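Long-range contacts in Exo beta-1,2-glucooligosaccharide sophorohydrolase (non-reducing end) (Parabacteroides distasonis ATCC 8503, PDB 5Z06), which hydrolyses linear beta-1,2-glucan and beta-1,2-glucooligosaccharides of four or more glucose units, releasing sophorose from the non-reducing end: residues D65-Q71 / A156-P162; D284-L288 / M628-R632; G316-M320 / T379-F383; H458-N464 / Y496-R501. One frame throughout, in Å; residues are numbered along the deposited sequence.

Contact 1 (D65-Q71 / A156-P162); sequences DWYSEIQ and AAVALRP. With GOL (glycerol), chain F.
Strands 65-71 and 155-161 run side by side in an antiparallel five-stranded sheet of the N-terminal beta domain, joined by two hydrogen-bonded pairs, S68 with L160 and I70 with V158. Each pair exchanges two backbone bonds, such as S68 N to L160 O at 2.9 Å. Between and beyond them, E69 opposite A159 and Q71 opposite A157 are non-hydrogen-bonded pairs. One sheet face carries I70 and L160, whose CD1 atoms meet at 3.6 Å; the I70 side chain touches L54 and that of L160 touches L56, both on strand 53-59 of the neighbouring seven-stranded sheet. On the other face the A159 methyl lies against Y67. Strand 155-161 is the third strand across, between 65-71 and 104-109, and it carries a classic beta bulge where A156 and A157 both oppose R108. At the far end W66 adopts chi1 61°, its CG between backbone N and carbonyl carbon, which brings the indole over P162: CG of P162 stands 3.8 Å from the centroid of the five-membered ring of W66, a CH-pi contact. The W66 NE1 hydrogen goes to S60. R161 curls back so that NH1 forms a salt bridge to D65 OD2 (2.7 Å), the carboxylate and guanidinium planes only 16° apart. A glycerol, probably from the crystallisation liquor, accepts from R161 NH2 through O1 at 2.8 Å.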
# COMPACT_ATOMS: atom_id res chain seq x y z
N ASP A 65 19.99 -31.56 12.59
CA ASP A 65 20.28 -30.29 11.97
C ASP A 65 19.13 -29.35 12.18
O ASP A 65 18.01 -29.78 12.41
CB ASP A 65 20.52 -30.50 10.47
CG ASP A 65 21.43 -29.45 9.86
OD1 ASP A 65 22.15 -28.72 10.59
OD2 ASP A 65 21.41 -29.35 8.63
N TRP A 66 19.41 -28.06 12.14
CA TRP A 66 18.38 -27.07 11.98
C TRP A 66 18.83 -25.98 11.05
O TRP A 66 20.02 -25.76 10.83
CB TRP A 66 17.91 -26.52 13.34
CG TRP A 66 18.93 -25.82 14.18
CD1 TRP A 66 19.61 -26.33 15.24
CD2 TRP A 66 19.34 -24.46 14.05
NE1 TRP A 66 20.43 -25.38 15.78
CE2 TRP A 66 20.29 -24.22 15.08
CE3 TRP A 66 19.01 -23.42 13.18
CZ2 TRP A 66 20.90 -22.98 15.25
CZ3 TRP A 66 19.61 -22.20 13.35
CH2 TRP A 66 20.56 -21.98 14.37
N TYR A 67 17.84 -25.30 10.48
CA TYR A 67 18.06 -24.21 9.56
C TYR A 67 17.07 -23.10 9.90
O TYR A 67 15.90 -23.36 10.19
CB TYR A 67 17.84 -24.68 8.13
CG TYR A 67 18.02 -23.57 7.14
CD1 TYR A 67 19.29 -23.11 6.81
CD2 TYR A 67 16.91 -22.94 6.55
CE1 TYR A 67 19.46 -22.08 5.91
CE2 TYR A 67 17.07 -21.91 5.65
CZ TYR A 67 18.33 -21.48 5.34
OH TYR A 67 18.48 -20.46 4.45
N SER A 68 17.56 -21.88 9.87
CA SER A 68 16.68 -20.75 9.90
C SER A 68 17.16 -19.72 8.92
O SER A 68 18.34 -19.64 8.64
CB SER A 68 16.65 -20.13 11.28
OG SER A 68 15.62 -19.19 11.32
N GLU A 69 16.22 -18.95 8.39
CA GLU A 69 16.59 -17.76 7.66
C GLU A 69 15.60 -16.65 7.87
O GLU A 69 14.40 -16.90 8.06
CB GLU A 69 16.73 -18.05 6.17
CG GLU A 69 15.47 -18.56 5.52
CD GLU A 69 15.62 -18.69 4.02
OE1 GLU A 69 14.75 -18.19 3.29
OE2 GLU A 69 16.63 -19.29 3.56
N ILE A 70 16.12 -15.43 7.82
CA ILE A 70 15.34 -14.23 7.91
C ILE A 70 15.38 -13.63 6.51
O ILE A 70 16.44 -13.22 6.03
CB ILE A 70 15.92 -13.27 8.95
CG1 ILE A 70 15.89 -13.92 10.33
CG2 ILE A 70 15.11 -11.99 9.00
CD1 ILE A 70 17.18 -14.59 10.72
N GLN A 71 14.22 -13.58 5.89
CA GLN A 71 14.10 -13.20 4.49
C GLN A 71 13.85 -11.71 4.33
O GLN A 71 13.02 -11.10 5.04
CB GLN A 71 12.97 -13.96 3.85
CG GLN A 71 13.20 -15.46 3.82
CD GLN A 71 11.91 -16.25 3.67
OE1 GLN A 71 10.83 -15.68 3.64
NE2 GLN A 71 12.03 -17.57 3.58
N ALA A 156 19.02 -12.52 -0.52
CA ALA A 156 17.62 -12.85 -0.24
C ALA A 156 17.37 -13.03 1.26
O ALA A 156 16.32 -12.64 1.75
CB ALA A 156 17.18 -14.09 -1.00
N ALA A 157 18.32 -13.64 1.97
CA ALA A 157 18.08 -13.96 3.36
C ALA A 157 19.36 -14.07 4.13
O ALA A 157 20.40 -14.39 3.57
CB ALA A 157 17.29 -15.25 3.47
N VAL A 158 19.26 -13.79 5.43
CA VAL A 158 20.29 -14.12 6.38
C VAL A 158 19.97 -15.53 6.87
O VAL A 158 18.90 -15.76 7.44
CB VAL A 158 20.29 -13.13 7.54
CG1 VAL A 158 21.22 -13.58 8.65
CG2 VAL A 158 20.70 -11.77 7.03
N ALA A 159 20.91 -16.45 6.64
CA ALA A 159 20.75 -17.86 6.97
C ALA A 159 21.47 -18.19 8.27
O ALA A 159 22.55 -17.65 8.56
CB ALA A 159 21.30 -18.72 5.85
N LEU A 160 20.87 -19.09 9.04
CA LEU A 160 21.43 -19.49 10.32
C LEU A 160 21.43 -20.99 10.42
O LEU A 160 20.49 -21.66 9.98
CB LEU A 160 20.65 -18.89 11.48
CG LEU A 160 20.66 -17.37 11.49
CD1 LEU A 160 19.51 -16.83 12.32
CD2 LEU A 160 21.99 -16.84 12.00
N ARG A 161 22.53 -21.50 10.97
CA ARG A 161 22.77 -22.91 11.10
C ARG A 161 23.38 -23.18 12.46
O ARG A 161 23.86 -22.25 13.11
CB ARG A 161 23.71 -23.40 9.99
CG ARG A 161 23.00 -23.93 8.76
CD ARG A 161 23.76 -25.10 8.10
NE ARG A 161 23.02 -25.60 6.95
CZ ARG A 161 21.88 -26.30 7.01
NH1 ARG A 161 21.32 -26.64 8.19
NH2 ARG A 161 21.28 -26.68 5.88
N PRO A 162 23.36 -24.45 12.89
CA PRO A 162 23.94 -24.80 14.18
C PRO A 162 25.41 -24.37 14.31
O PRO A 162 26.16 -24.35 13.32
CB PRO A 162 23.86 -26.34 14.21
CG PRO A 162 22.82 -26.69 13.24
CD PRO A 162 22.95 -25.67 12.16
C1 GOL F . 17.38 -27.98 6.23
O1 GOL F . 18.50 -27.21 5.79
C2 GOL F . 17.67 -28.99 7.35
O2 GOL F . 18.59 -28.44 8.28
C3 GOL F . 16.43 -29.31 8.17
O3 GOL F . 15.40 -29.98 7.42

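Contact 2 (D284-L288 / M628-R632); sequences DEQLL and MKALR
D284 and R632 join the first turn of helix 284-297 to helix 624-636 through a bidentate salt bridge. The arginine presents its side, not its end: NE donates to D284 OD1 at 3.0 Å and NH2 to D284 OD2 at 2.8 Å, both with N-H...O angles of 171°. Each carboxylate oxygen therefore receives one donor, on its syn side. The acceptors lie almost in the guanidinium plane, whereas the nitrogens stand well out of the carboxylate plane, so the two flat groups are twisted against each other by 35°. Two bonds to two oxygens fix the rotation of both groups, and the pairing probably stabilises both charges. D284 O accepts from L288 N (2.8 Å), and E285 OE1 salt-bridges R679. R632 is extended from CG to NE, which carries its head across to the aspartate, and CG of M628 lies over one face of the guanidinium, toward its rim.

Beneath the ion pair the contact is apolar. M628 bends at chi2 and turns its thioether toward helix 284-297, where CE comes within 3.9 Å of L287 CD1 and SD within 4.0 Å of L288 CD2. L631 divides its two methyls between neighbours: CD2 touches L287 CB and CD1 touches L288 CD2, each at 3.8 Å. The short helix segments cross at 76°, their axes 10.9 Å apart. F620, in the loop ahead of helix 624-636, touches L288, M628 and L631, while I675 and R679 of helix 665-680 cover L288; L617 of helix 614-617 meets L631.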
# COMPACT_ATOMS: atom_id res chain seq x y z
N ASP A 284 -20.16 5.25 14.78
CA ASP A 284 -19.84 4.95 13.39
C ASP A 284 -19.46 6.20 12.62
O ASP A 284 -18.57 6.15 11.78
CB ASP A 284 -21.01 4.29 12.71
CG ASP A 284 -21.26 2.88 13.20
OD1 ASP A 284 -20.36 2.28 13.84
OD2 ASP A 284 -22.39 2.39 12.93
N GLU A 285 -20.14 7.31 12.90
CA GLU A 285 -19.86 8.59 12.24
C GLU A 285 -18.42 8.99 12.49
O GLU A 285 -17.70 9.34 11.57
CB GLU A 285 -20.81 9.70 12.70
CG GLU A 285 -22.23 9.56 12.15
CD GLU A 285 -22.30 9.81 10.67
OE1 GLU A 285 -22.00 10.94 10.24
OE2 GLU A 285 -22.66 8.86 9.92
N GLN A 286 -18.02 8.94 13.76
CA GLN A 286 -16.64 9.23 14.14
C GLN A 286 -15.67 8.28 13.49
O GLN A 286 -14.58 8.69 13.04
CB GLN A 286 -16.49 9.23 15.67
CG GLN A 286 -17.16 10.45 16.32
CD GLN A 286 -17.20 10.36 17.84
OE1 GLN A 286 -17.75 9.42 18.40
NE2 GLN A 286 -16.63 11.36 18.52
N LEU A 287 -16.05 7.00 13.43
CA LEU A 287 -15.21 6.03 12.73
C LEU A 287 -15.03 6.35 11.25
O LEU A 287 -13.93 6.30 10.74
CB LEU A 287 -15.74 4.62 12.89
CG LEU A 287 -15.60 4.02 14.29
CD1 LEU A 287 -16.38 2.71 14.29
CD2 LEU A 287 -14.14 3.81 14.69
N LEU A 288 -16.11 6.72 10.58
CA LEU A 288 -16.03 7.16 9.20
C LEU A 288 -15.10 8.34 9.05
O LEU A 288 -14.27 8.32 8.16
CB LEU A 288 -17.42 7.52 8.66
CG LEU A 288 -18.36 6.33 8.50
CD1 LEU A 288 -19.76 6.81 8.19
CD2 LEU A 288 -17.83 5.34 7.47
N MET A 628 -19.52 -1.03 6.76
CA MET A 628 -19.38 -0.52 8.12
C MET A 628 -18.97 -1.65 9.06
O MET A 628 -18.16 -1.44 9.95
CB MET A 628 -20.68 0.12 8.60
CG MET A 628 -20.51 0.91 9.88
SD MET A 628 -19.46 2.34 9.62
CE MET A 628 -18.22 2.08 10.87
N LYS A 629 -19.49 -2.85 8.84
CA LYS A 629 -19.07 -4.01 9.64
C LYS A 629 -17.60 -4.29 9.48
O LYS A 629 -16.90 -4.48 10.47
CB LYS A 629 -19.88 -5.25 9.29
CG LYS A 629 -21.31 -5.23 9.78
CD LYS A 629 -21.98 -6.55 9.44
CE LYS A 629 -23.49 -6.46 9.43
NZ LYS A 629 -24.03 -6.48 10.77
N ALA A 630 -17.13 -4.26 8.23
CA ALA A 630 -15.73 -4.44 7.91
C ALA A 630 -14.88 -3.41 8.61
O ALA A 630 -13.90 -3.74 9.28
CB ALA A 630 -15.51 -4.35 6.42
N LEU A 631 -15.27 -2.16 8.46
CA LEU A 631 -14.56 -1.06 9.08
C LEU A 631 -14.39 -1.29 10.59
O LEU A 631 -13.29 -1.19 11.11
CB LEU A 631 -15.31 0.23 8.83
CG LEU A 631 -14.58 1.51 9.11
CD1 LEU A 631 -15.30 2.65 8.39
CD2 LEU A 631 -14.45 1.81 10.61
N ARG A 632 -15.50 -1.59 11.26
CA ARG A 632 -15.49 -1.81 12.70
C ARG A 632 -14.58 -2.95 13.11
O ARG A 632 -13.86 -2.84 14.09
CB ARG A 632 -16.87 -2.13 13.18
CG ARG A 632 -17.81 -0.94 13.22
CD ARG A 632 -19.08 -1.41 13.90
NE ARG A 632 -20.24 -0.67 13.44
CZ ARG A 632 -21.24 -1.17 12.73
NH1 ARG A 632 -21.28 -2.46 12.37
NH2 ARG A 632 -22.24 -0.36 12.38

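Contact 3 (G316-M320 / T379-F383); sequences GRNDM and TVAFF
A Met-aromatic contact between M320 and F382 joins two loops, one leading into strand 320-322 and the other running between strands 371-373 and 390-391. M320 is extended through its first two torsions (chi1 -172°, with CG anti to the backbone N), so its thioether reaches straight across to the opposite loop. A turn at chi3 (75°) then lays the methyl over the phenyl ring: CE stands 3.6 Å from the F382 centroid, nearly on the ring normal, as a CH-pi contact. The sulfur sits obliquely, 4.1 Å from the same centroid, and V380 is a further neighbour, its CG1 3.7 Å from SD of M320. V380 and F382 meet the sulfur from directions about at right angles.

Both residues aim at the opposite loop although A381, which separates them, points away. A381 is the centre of an inverse gamma turn, and the turn is spanned by a weak backbone bond from F382 N to V380 O. F382 holds its ring anti to the backbone N.

R317 folds at chi2 (-65°), and the edge of the F382 ring, at CE1, meets one face of the R317 guanidinium, the two planes nearly perpendicular. Its charge is paired through NE with D79. F371 of strand 371-373 meets F382 edge-to-face and also touches M320 and V380. At the rim of the phenyl ring, R317 NH2 lies near the ring plane, 3.6 Å from F382 CE1.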
# COMPACT_ATOMS: atom_id res chain seq x y z
N GLY A 316 7.86 3.54 -0.42
CA GLY A 316 8.16 3.18 -1.80
C GLY A 316 9.20 4.13 -2.36
O GLY A 316 10.09 4.57 -1.63
N ARG A 317 9.09 4.43 -3.65
CA ARG A 317 9.88 5.49 -4.26
C ARG A 317 9.49 6.77 -3.59
O ARG A 317 8.31 7.03 -3.38
CB ARG A 317 9.61 5.61 -5.75
CG ARG A 317 10.02 4.38 -6.52
CD ARG A 317 11.53 4.17 -6.47
NE ARG A 317 11.84 3.06 -7.35
CZ ARG A 317 12.00 3.16 -8.67
NH1 ARG A 317 11.91 4.33 -9.29
NH2 ARG A 317 12.27 2.07 -9.37
N ASN A 318 10.49 7.55 -3.24
CA ASN A 318 10.28 8.82 -2.61
C ASN A 318 9.67 9.83 -3.59
O ASN A 318 8.85 10.70 -3.20
CB ASN A 318 11.60 9.31 -2.03
CG ASN A 318 11.48 10.64 -1.33
OD1 ASN A 318 12.19 11.60 -1.66
ND2 ASN A 318 10.56 10.71 -0.37
N ASP A 319 10.06 9.74 -4.85
CA ASP A 319 9.75 10.79 -5.83
C ASP A 319 8.70 10.41 -6.84
O ASP A 319 8.17 11.28 -7.53
CB ASP A 319 11.02 11.19 -6.59
CG ASP A 319 12.10 11.73 -5.67
OD1 ASP A 319 11.80 12.23 -4.56
OD2 ASP A 319 13.27 11.66 -6.07
N MET A 320 8.38 9.14 -6.94
CA MET A 320 7.53 8.68 -8.00
C MET A 320 6.09 8.77 -7.58
O MET A 320 5.69 8.15 -6.60
CB MET A 320 7.88 7.25 -8.37
CG MET A 320 7.18 6.75 -9.59
SD MET A 320 7.64 5.04 -9.87
CE MET A 320 6.68 4.21 -8.60
N THR A 379 8.35 11.10 -16.91
CA THR A 379 7.80 9.77 -16.80
C THR A 379 8.84 8.81 -16.24
O THR A 379 10.02 8.92 -16.51
CB THR A 379 7.28 9.34 -18.16
OG1 THR A 379 6.10 10.10 -18.42
CG2 THR A 379 6.97 7.81 -18.24
N VAL A 380 8.37 7.90 -15.39
CA VAL A 380 9.18 6.84 -14.84
C VAL A 380 8.61 5.57 -15.43
O VAL A 380 7.42 5.33 -15.32
CB VAL A 380 9.12 6.82 -13.29
CG1 VAL A 380 9.92 5.65 -12.72
CG2 VAL A 380 9.61 8.14 -12.72
N ALA A 381 9.46 4.77 -16.06
CA ALA A 381 9.07 3.51 -16.67
C ALA A 381 9.15 2.41 -15.61
O ALA A 381 9.85 1.42 -15.73
CB ALA A 381 9.96 3.22 -17.87
N PHE A 382 8.34 2.60 -14.57
CA PHE A 382 8.39 1.76 -13.39
C PHE A 382 8.02 0.31 -13.67
O PHE A 382 8.61 -0.58 -13.09
CB PHE A 382 7.46 2.33 -12.32
CG PHE A 382 7.55 1.62 -11.00
CD1 PHE A 382 8.74 1.60 -10.29
CD2 PHE A 382 6.43 0.97 -10.47
CE1 PHE A 382 8.83 0.95 -9.08
CE2 PHE A 382 6.51 0.33 -9.25
CZ PHE A 382 7.72 0.32 -8.56
N PHE A 383 7.05 0.10 -14.56
CA PHE A 383 6.61 -1.25 -14.94
C PHE A 383 7.43 -1.90 -16.06
O PHE A 383 7.12 -3.02 -16.48
CB PHE A 383 5.13 -1.24 -15.34
CG PHE A 383 4.18 -1.09 -14.20
CD1 PHE A 383 4.59 -1.14 -12.86
CD2 PHE A 383 2.83 -0.98 -14.47
CE1 PHE A 383 3.67 -1.03 -11.84
CE2 PHE A 383 1.91 -0.88 -13.45
CZ PHE A 383 2.34 -0.90 -12.14

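Contact 4 (H458-N464 / Y496-R501); sequences HKLIGWN and YAQEYR. With GOL (glycerol), chain G.
I461, in the loop ahead of helix 467-475, fills the apolar centre beneath helix 495-505. Its two branches part: CG2, anti to the backbone N, meets A497 CB at 3.8 Å, while CD1 lies over one face of the Y500 ring, 4.2 Å from its centroid in a CH-pi contact. The same CD1 reaches the edge of the Y496 ring. K459 runs across the face of Y496, its CD 3.4 Å from Y496 CE1, and its ammonium stands over the ring as a long cation-pi partner while bonding to Y445. On the other flank R501 approaches G462 side-on: NE (2.6 Å) and NH2 (2.9 Å) both donate to G462 O, the carbonyl oxygen of the cis peptide to W463. Two donors on one oxygen tie this cis peptide, within the glucoamylase-like family region, to the helix.

At the polar edge H458 NE2 and Y500 OH share a very short hydrogen bond, 2.5 Å and nearly straight, with the imidazole nitrogen in the plane of the phenol. Water 1 joins Y500 OH to K459 O and I461 N, and a glycerol O1 bonds to Y500 OH (2.7 Å) and N464 ND2 (2.8 Å). The glycerol, probably from the crystallisation liquor, also bonds to E465, so these polar side chains can hold a polyol.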
# COMPACT_ATOMS: atom_id res chain seq x y z
N HIS A 458 -2.53 -3.28 -25.44
CA HIS A 458 -3.54 -3.81 -24.55
C HIS A 458 -4.81 -3.04 -24.85
O HIS A 458 -4.89 -1.82 -24.61
CB HIS A 458 -3.07 -3.60 -23.12
CG HIS A 458 -3.86 -4.34 -22.11
ND1 HIS A 458 -3.35 -4.65 -20.86
CD2 HIS A 458 -5.11 -4.85 -22.13
CE1 HIS A 458 -4.26 -5.32 -20.17
NE2 HIS A 458 -5.34 -5.46 -20.92
N LYS A 459 -5.81 -3.73 -25.40
CA LYS A 459 -7.11 -3.12 -25.68
C LYS A 459 -7.84 -2.90 -24.38
O LYS A 459 -7.70 -3.71 -23.47
CB LYS A 459 -7.95 -3.99 -26.57
CG LYS A 459 -7.45 -4.06 -28.01
CD LYS A 459 -7.98 -5.34 -28.68
CE LYS A 459 -7.91 -5.27 -30.20
NZ LYS A 459 -6.54 -5.54 -30.72
N LEU A 460 -8.61 -1.82 -24.30
CA LEU A 460 -9.44 -1.57 -23.13
C LEU A 460 -10.75 -2.27 -23.33
O LEU A 460 -11.56 -1.87 -24.17
CB LEU A 460 -9.65 -0.07 -22.89
CG LEU A 460 -8.59 0.69 -22.12
CD1 LEU A 460 -7.21 0.07 -22.19
CD2 LEU A 460 -8.52 2.15 -22.50
N ILE A 461 -10.96 -3.33 -22.55
CA ILE A 461 -12.13 -4.18 -22.69
C ILE A 461 -12.70 -4.45 -21.33
O ILE A 461 -12.02 -5.03 -20.47
CB ILE A 461 -11.74 -5.52 -23.36
CG1 ILE A 461 -11.10 -5.24 -24.75
CG2 ILE A 461 -12.96 -6.45 -23.47
CD1 ILE A 461 -10.49 -6.46 -25.39
N GLY A 462 -13.94 -4.02 -21.13
CA GLY A 462 -14.71 -4.29 -19.91
C GLY A 462 -15.38 -5.65 -19.99
O GLY A 462 -15.40 -6.25 -21.05
N TRP A 463 -15.95 -6.17 -18.91
CA TRP A 463 -15.92 -5.58 -17.58
C TRP A 463 -14.53 -5.66 -16.97
O TRP A 463 -13.94 -6.73 -16.83
CB TRP A 463 -16.86 -6.31 -16.66
CG TRP A 463 -16.78 -5.86 -15.23
CD1 TRP A 463 -16.26 -6.56 -14.16
CD2 TRP A 463 -17.20 -4.61 -14.72
NE1 TRP A 463 -16.36 -5.82 -13.02
CE2 TRP A 463 -16.93 -4.61 -13.32
CE3 TRP A 463 -17.79 -3.48 -15.28
CZ2 TRP A 463 -17.25 -3.54 -12.49
CZ3 TRP A 463 -18.11 -2.41 -14.45
CH2 TRP A 463 -17.84 -2.45 -13.08
N ASN A 464 -14.01 -4.48 -16.65
CA ASN A 464 -12.88 -4.33 -15.78
C ASN A 464 -12.93 -2.92 -15.19
O ASN A 464 -14.01 -2.32 -15.10
CB ASN A 464 -11.55 -4.70 -16.50
CG ASN A 464 -11.16 -3.74 -17.61
OD1 ASN A 464 -11.89 -2.80 -17.95
ND2 ASN A 464 -10.00 -3.97 -18.16
N TYR A 496 -12.54 -11.68 -30.04
CA TYR A 496 -11.29 -11.33 -29.38
C TYR A 496 -11.58 -10.85 -27.95
O TYR A 496 -10.86 -11.21 -27.02
CB TYR A 496 -10.52 -10.24 -30.15
CG TYR A 496 -9.26 -9.84 -29.43
CD1 TYR A 496 -9.30 -8.90 -28.39
CD2 TYR A 496 -8.04 -10.42 -29.74
CE1 TYR A 496 -8.17 -8.56 -27.68
CE2 TYR A 496 -6.89 -10.06 -29.04
CZ TYR A 496 -6.97 -9.13 -28.01
OH TYR A 496 -5.87 -8.76 -27.29
N ALA A 497 -12.61 -10.02 -27.78
CA ALA A 497 -12.93 -9.44 -26.47
C ALA A 497 -13.48 -10.51 -25.54
O ALA A 497 -13.23 -10.48 -24.33
CB ALA A 497 -13.93 -8.30 -26.59
N GLN A 498 -14.21 -11.45 -26.12
CA GLN A 498 -14.68 -12.62 -25.38
C GLN A 498 -13.51 -13.42 -24.86
O GLN A 498 -13.47 -13.74 -23.67
CB GLN A 498 -15.58 -13.50 -26.26
CG GLN A 498 -16.91 -12.85 -26.62
CD GLN A 498 -17.68 -13.66 -27.65
OE1 GLN A 498 -17.69 -14.89 -27.60
NE2 GLN A 498 -18.34 -12.97 -28.58
N GLU A 499 -12.56 -13.72 -25.73
CA GLU A 499 -11.34 -14.43 -25.35
C GLU A 499 -10.51 -13.68 -24.30
O GLU A 499 -9.97 -14.28 -23.39
CB GLU A 499 -10.48 -14.72 -26.58
CG GLU A 499 -11.04 -15.82 -27.47
CD GLU A 499 -10.23 -16.07 -28.75
OE1 GLU A 499 -9.29 -15.30 -29.06
OE2 GLU A 499 -10.54 -17.04 -29.46
N TYR A 500 -10.41 -12.37 -24.44
CA TYR A 500 -9.70 -11.53 -23.47
C TYR A 500 -10.31 -11.67 -22.08
O TYR A 500 -9.59 -11.84 -21.10
CB TYR A 500 -9.73 -10.09 -23.94
CG TYR A 500 -9.12 -9.12 -22.98
CD1 TYR A 500 -9.89 -8.57 -21.95
CD2 TYR A 500 -7.79 -8.74 -23.10
CE1 TYR A 500 -9.35 -7.67 -21.06
CE2 TYR A 500 -7.24 -7.84 -22.20
CZ TYR A 500 -8.04 -7.30 -21.19
OH TYR A 500 -7.52 -6.41 -20.28
N ARG A 501 -11.64 -11.60 -22.02
CA ARG A 501 -12.36 -11.76 -20.78
C ARG A 501 -12.14 -13.12 -20.16
O ARG A 501 -11.78 -13.22 -18.98
CB ARG A 501 -13.83 -11.53 -20.99
CG ARG A 501 -14.13 -10.06 -21.28
CD ARG A 501 -15.54 -9.92 -21.77
NE ARG A 501 -15.81 -8.57 -22.25
CZ ARG A 501 -16.31 -8.22 -23.43
NH1 ARG A 501 -16.65 -9.12 -24.35
NH2 ARG A 501 -16.48 -6.92 -23.69
C1 GOL G . -8.25 -7.31 -16.81
O1 GOL G . -8.75 -6.43 -17.84
C2 GOL G . -6.90 -6.81 -16.33
O2 GOL G . -6.03 -6.82 -17.46
C3 GOL G . -6.92 -5.37 -15.80
O3 GOL G . -7.94 -5.22 -14.82
O HOH W 1 -8.58 -4.00 -20.92
O HOH W 2 -5.63 -6.40 -26.03

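How the contacts relate
Contact 1 belongs to the N-terminal beta domain, where the I70 side chain lies about 11 Å from the calcium ion; the other three lie in the later, largely helical part of the chain. Contact 3 is the nearest of these to contact 1, about 16 Å away between nearest atoms. Contacts 3 and 4 are about 10 Å apart at their nearest atoms, the closest approach of any two. Along the sequence both fall between the two segments of contact 2, whose centre is about 33 Å from that of contact 3 and 36 Å from that of contact 4. Separate glycerols bind at contacts 1 and 4, whose centres are 45 Å apart.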